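Side-chain contacts in uncharacterized protein (PDB 3NQK), which is of unknown function, a two-part, strand-rich Bacteroides protein whose N-terminal region belongs to the E-set clan and is probably immunoglobulin-like: residues A62-T67 / Y147-L152; F76-Y79 / L83-T86. One frame throughout, in Å; residues are numbered along the deposited sequence.

Contact 1 of 2, residues A62-T67 / Y147-L152; sequences AVDKDT and YAKALL
Lys149 and Leu151 reach over from strand 149-157 to meet Asp64 and Thr67 at the start of helix 65-76, where Asp64 holds the N-cap position. The contact bridges strand 125-133, which pairs with strands 57-63 and 149-157 in a mixed sheet. The two backbones stay well apart, with Asp64 CA and Lys149 CA 8.7 Å from each other, so side chains do the joining. The Lys149 chain crosses both Asp64 and Thr67 at a slant and brings its methylene part to them. Lys149 CD lies 3.4 Å from Thr67 OG1, and CE sits near both Thr67 OG1 and Asp64 OD2. The chain is extended until a bend at its last torsion (chi4 63°). There Lys149 NZ stands 4.3 Å from Asp64 OD2, too far for a salt bridge, and forms a weak hydrogen bond with Thr130. A second conformer of Lys149 exists, so this placement is not unique. Thr67 divides its two branches between the neighbours. Its OG1 lies between Asp64 OD2 and the lysine's methylenes, while CG2, anti to the backbone N, faces Leu151. Both leucine methyls meet that one carbon: Leu151 CD2 is 3.9 Å from Thr67 CG2, and Leu151 CD1 4.0 Å.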
loop_
_atom_site.group_PDB
_atom_site.type_symbol
_atom_site.label_atom_id
_atom_site.label_comp_id
_atom_site.label_asym_id
_atom_site.label_seq_id
_atom_site.Cartn_x
_atom_site.Cartn_y
_atom_site.Cartn_z
ATOM N N ALA A 62 0.292 -3.065 26.746
ATOM C CA ALA A 62 0.724 -4.280 27.441
ATOM C C ALA A 62 0.014 -5.499 26.893
ATOM O O ALA A 62 -1.130 -5.409 26.413
ATOM C CB ALA A 62 0.477 -4.158 28.952
ATOM N N VAL A 63 0.712 -6.632 26.919
ATOM C CA VAL A 63 0.123 -7.889 26.541
ATOM C C VAL A 63 -0.938 -8.235 27.600
ATOM O O VAL A 63 -0.734 -7.984 28.777
ATOM C CB VAL A 63 1.191 -8.989 26.470
ATOM C CG1 VAL A 63 0.564 -10.340 26.139
ATOM C CG2 VAL A 63 2.260 -8.616 25.442
ATOM N N ASP A 64 -2.095 -8.727 27.161
ATOM C CA ASP A 64 -3.218 -8.981 28.075
ATOM C C ASP A 64 -3.595 -10.463 28.105
ATOM O O ASP A 64 -4.485 -10.911 27.378
ATOM C CB ASP A 64 -4.431 -8.135 27.680
ATOM C CG ASP A 64 -5.597 -8.268 28.670
ATOM O OD1 ASP A 64 -5.401 -8.837 29.767
ATOM O OD2 ASP A 64 -6.697 -7.773 28.356
ATOM N N LYS A 65 -2.942 -11.199 28.993
ATOM C CA LYS A 65 -3.168 -12.620 29.140
ATOM C C LYS A 65 -4.679 -12.928 29.324
ATOM O O LYS A 65 -5.258 -13.766 28.591
ATOM C CB LYS A 65 -2.359 -13.136 30.359
ATOM C CG LYS A 65 -2.122 -14.654 30.408
ATOM C CD LYS A 65 -1.214 -15.059 31.620
ATOM N N ASP A 66 -5.325 -12.170 30.227
ATOM C CA ASP A 66 -6.700 -12.483 30.692
ATOM C C ASP A 66 -7.790 -12.380 29.630
ATOM O O ASP A 66 -8.683 -13.213 29.586
ATOM C CB ASP A 66 -7.076 -11.599 31.894
ATOM C CG ASP A 66 -6.239 -11.906 33.136
ATOM O OD1 ASP A 66 -5.630 -12.999 33.198
ATOM O OD2 ASP A 66 -6.199 -11.055 34.050
ATOM N N THR A 67 -7.753 -11.348 28.811
ATOM C CA THR A 67 -8.799 -11.175 27.800
ATOM C C THR A 67 -8.879 -12.388 26.876
ATOM O O THR A 67 -9.969 -12.841 26.529
ATOM C CB THR A 67 -8.581 -9.916 26.958
ATOM O OG1 THR A 67 -8.858 -8.749 27.754
ATOM C CG2 THR A 67 -9.501 -9.919 25.755
ATOM N N TYR A 147 -11.092 -0.217 28.663
ATOM C CA TYR A 147 -9.835 -0.067 27.902
ATOM C C TYR A 147 -9.930 -0.578 26.458
ATOM O O TYR A 147 -10.673 -1.533 26.168
ATOM C CB TYR A 147 -8.701 -0.814 28.641
ATOM C CG TYR A 147 -8.898 -0.888 30.166
ATOM C CD1 TYR A 147 -8.480 0.164 31.006
ATOM C CD2 TYR A 147 -9.535 -2.001 30.762
ATOM C CE1 TYR A 147 -8.689 0.111 32.405
ATOM C CE2 TYR A 147 -9.747 -2.062 32.158
ATOM C CZ TYR A 147 -9.321 -1.004 32.970
ATOM O OH TYR A 147 -9.526 -1.059 34.332
ATOM N N ALA A 148 -9.146 0.041 25.564
ATOM C CA ALA A 148 -9.103 -0.352 24.150
ATOM C C ALA A 148 -8.275 -1.610 23.986
ATOM O O ALA A 148 -7.154 -1.696 24.482
ATOM C CB ALA A 148 -8.529 0.740 23.329
ATOM N N LYS A 149 -8.790 -2.560 23.229
ATOM C CA LYS A 149 -8.077 -3.808 23.064
ATOM C C LYS A 149 -7.921 -4.190 21.608
ATOM O O LYS A 149 -8.563 -3.627 20.732
ATOM C CB LYS A 149 -8.761 -4.930 23.868
ATOM C CG LYS A 149 -8.475 -4.851 25.408
ATOM C CD LYS A 149 -9.401 -5.764 26.230
ATOM C CE LYS A 149 -9.069 -5.710 27.736
ATOM N NZ LYS A 149 -9.275 -4.367 28.334
ATOM N N ALA A 150 -6.994 -5.103 21.359
ATOM C CA ALA A 150 -6.735 -5.617 20.028
ATOM C C ALA A 150 -6.300 -7.081 20.164
ATOM O O ALA A 150 -5.358 -7.390 20.887
ATOM C CB ALA A 150 -5.670 -4.800 19.341
ATOM N N LEU A 151 -7.047 -7.983 19.551
ATOM C CA LEU A 151 -6.706 -9.398 19.600
ATOM C C LEU A 151 -6.218 -9.827 18.235
ATOM O O LEU A 151 -7.017 -10.188 17.335
ATOM C CB LEU A 151 -7.896 -10.224 20.055
ATOM C CG LEU A 151 -8.448 -9.815 21.430
ATOM C CD1 LEU A 151 -9.722 -10.612 21.788
ATOM C CD2 LEU A 151 -7.374 -9.977 22.515
ATOM N N LEU A 152 -4.902 -9.759 18.063
ATOM C CA LEU A 152 -4.288 -10.014 16.795
ATOM C C LEU A 152 -4.052 -11.523 16.548
ATOM O O LEU A 152 -3.235 -12.152 17.217
ATOM C CB LEU A 152 -2.965 -9.265 16.714
ATOM C CG LEU A 152 -3.026 -7.759 17.003
ATOM C CD1 LEU A 152 -1.689 -7.123 16.709
ATOM C CD2 LEU A 152 -4.104 -7.085 16.197
#

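Contact 2 of 2, residues F76-Y79 / L83-T86; sequences FSLY and LWYT
Phe76 lies against Leu83, Trp84 and Tyr85 where the chain turns back between helix 65-76 and strand 86-87. The turn begins with an ST turn at Ser77, the first residue to leave helical geometry, with positive phi. Phe76 CG sits anti to the carbonyl carbon (chi1 -49°), which sends the ring toward Leu83 and Tyr85. Leu83 occupies one face of the Phe76 ring. Its CB makes a CH-pi contact, 4.0 Å from the centroid of the Phe76 ring, and its carbonyl O sits over the same face, toward the rim. Tyr85 comes to the ring edge, with Phe76 CE2 and Tyr85 CE2 3.7 Å apart. These two ring planes are inclined at 59°. On the backbone side, Phe76 CB rests 4.0 Å from Trp84 CD1. The indole then ties the loop with one nearly straight bond, from Trp84 NE1 to Ser77 O (3.2 Å, 167° at the hydrogen). The acceptor lies in the indole plane. With an alanine here in place of the Phe76 ring, Leu83 CB and the Tyr85 ring would probably lose their shared aromatic partner, leaving a gap between them. Farther out, Lys124 binds Leu83 O and makes a cation-pi contact with Tyr85, whose OH bonds to Asp24. Ser77 OG fixes the start of the turn by accepting from Tyr79 N at 3.0 Å.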
loop_
_atom_site.group_PDB
_atom_site.type_symbol
_atom_site.label_atom_id
_atom_site.label_comp_id
_atom_site.label_asym_id
_atom_site.label_seq_id
_atom_site.Cartn_x
_atom_site.Cartn_y
_atom_site.Cartn_z
ATOM N N PHE A 76 -15.588 -20.932 22.781
ATOM C CA PHE A 76 -15.435 -22.375 22.570
ATOM C C PHE A 76 -15.809 -23.238 23.771
ATOM O O PHE A 76 -15.977 -24.439 23.623
ATOM C CB PHE A 76 -14.015 -22.682 22.163
ATOM C CG PHE A 76 -13.511 -21.824 21.061
ATOM C CD1 PHE A 76 -14.080 -21.897 19.794
ATOM C CD2 PHE A 76 -12.445 -20.950 21.269
ATOM C CE1 PHE A 76 -13.607 -21.101 18.753
ATOM C CE2 PHE A 76 -11.960 -20.150 20.228
ATOM C CZ PHE A 76 -12.536 -20.232 18.973
ATOM N N SER A 77 -15.912 -22.626 24.955
ATOM C CA SER A 77 -16.215 -23.360 26.224
ATOM C C SER A 77 -14.988 -24.064 26.749
ATOM O O SER A 77 -14.042 -24.283 26.022
ATOM C CB SER A 77 -17.344 -24.396 26.040
ATOM O OG SER A 77 -16.816 -25.701 25.750
ATOM N N LEU A 78 -15.045 -24.472 28.013
ATOM C CA LEU A 78 -13.929 -25.151 28.655
ATOM C C LEU A 78 -13.725 -26.550 28.095
ATOM O O LEU A 78 -12.669 -27.124 28.251
ATOM C CB LEU A 78 -14.160 -25.241 30.180
ATOM C CG LEU A 78 -14.177 -23.905 30.966
ATOM C CD1 LEU A 78 -15.093 -23.984 32.245
ATOM C CD2 LEU A 78 -12.738 -23.442 31.329
ATOM N N TYR A 79 -14.723 -27.081 27.404
ATOM C CA TYR A 79 -14.677 -28.478 26.974
ATOM C C TYR A 79 -14.235 -28.667 25.516
ATOM O O TYR A 79 -14.339 -29.765 24.978
ATOM C CB TYR A 79 -16.036 -29.141 27.214
ATOM C CG TYR A 79 -16.581 -28.866 28.605
ATOM C CD1 TYR A 79 -16.228 -29.672 29.692
ATOM C CD2 TYR A 79 -17.389 -27.755 28.847
ATOM C CE1 TYR A 79 -16.706 -29.397 30.973
ATOM C CE2 TYR A 79 -17.855 -27.464 30.120
ATOM C CZ TYR A 79 -17.521 -28.283 31.179
ATOM O OH TYR A 79 -18.011 -27.995 32.437
ATOM N N LEU A 83 -9.978 -26.037 20.106
ATOM C CA LEU A 83 -10.347 -24.885 19.275
ATOM C C LEU A 83 -9.830 -23.551 19.849
ATOM O O LEU A 83 -10.057 -22.501 19.266
ATOM C CB LEU A 83 -11.860 -24.786 19.138
ATOM C CG LEU A 83 -12.633 -25.966 18.560
ATOM C CD1 LEU A 83 -14.143 -25.640 18.546
ATOM C CD2 LEU A 83 -12.147 -26.313 17.172
ATOM N N TRP A 84 -9.160 -23.601 20.993
ATOM C CA TRP A 84 -8.727 -22.376 21.687
ATOM C C TRP A 84 -7.630 -21.630 20.965
ATOM O O TRP A 84 -6.788 -22.219 20.296
ATOM C CB TRP A 84 -8.211 -22.714 23.084
ATOM C CG TRP A 84 -9.242 -22.866 24.103
ATOM C CD1 TRP A 84 -10.500 -23.352 23.929
ATOM C CD2 TRP A 84 -9.078 -22.669 25.500
ATOM N NE1 TRP A 84 -11.152 -23.406 25.122
ATOM C CE2 TRP A 84 -10.299 -23.001 26.111
ATOM C CE3 TRP A 84 -8.020 -22.210 26.301
ATOM C CZ2 TRP A 84 -10.506 -22.882 27.488
ATOM C CZ3 TRP A 84 -8.225 -22.083 27.670
ATOM C CH2 TRP A 84 -9.459 -22.415 28.249
ATOM N N TYR A 85 -7.611 -20.328 21.161
ATOM C CA TYR A 85 -6.516 -19.516 20.716
ATOM C C TYR A 85 -5.369 -19.664 21.717
ATOM O O TYR A 85 -5.596 -19.936 22.892
ATOM C CB TYR A 85 -6.943 -18.067 20.631
ATOM C CG TYR A 85 -7.982 -17.801 19.587
ATOM C CD1 TYR A 85 -7.669 -17.874 18.249
ATOM C CD2 TYR A 85 -9.271 -17.426 19.939
ATOM C CE1 TYR A 85 -8.617 -17.614 17.273
ATOM C CE2 TYR A 85 -10.226 -17.151 18.969
ATOM C CZ TYR A 85 -9.886 -17.248 17.635
ATOM O OH TYR A 85 -10.815 -16.970 16.662
ATOM N N THR A 86 -4.146 -19.500 21.249
ATOM C CA THR A 86 -3.005 -19.636 22.107
ATOM C C THR A 86 -2.186 -18.361 22.106
ATOM O O THR A 86 -1.893 -17.813 21.066
ATOM C CB THR A 86 -2.158 -20.780 21.670
ATOM O OG1 THR A 86 -2.948 -21.974 21.682
ATOM C CG2 THR A 86 -0.944 -20.948 22.606
#

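The two contacts sit near opposite ends of helix 65-76, their centres about 17 Å apart and without touching. Contact 1 joins the helix start to a distant strand, 80 residues on, whereas contact 2 closes a short loop behind the helix end and is nested within the chain enclosed by contact 1. Both are partly buried. Contact 1 is the smaller, with an exposed lysine beside a buried leucine and no direct polar bond across it. Contact 2 buries more surface, around an aromatic cluster, and adds an indole-to-carbonyl hydrogen bond. Strand 125-133 is a common neighbour: Asp64 and Leu151 touch it in one contact, Tyr85 and Thr86 in the other.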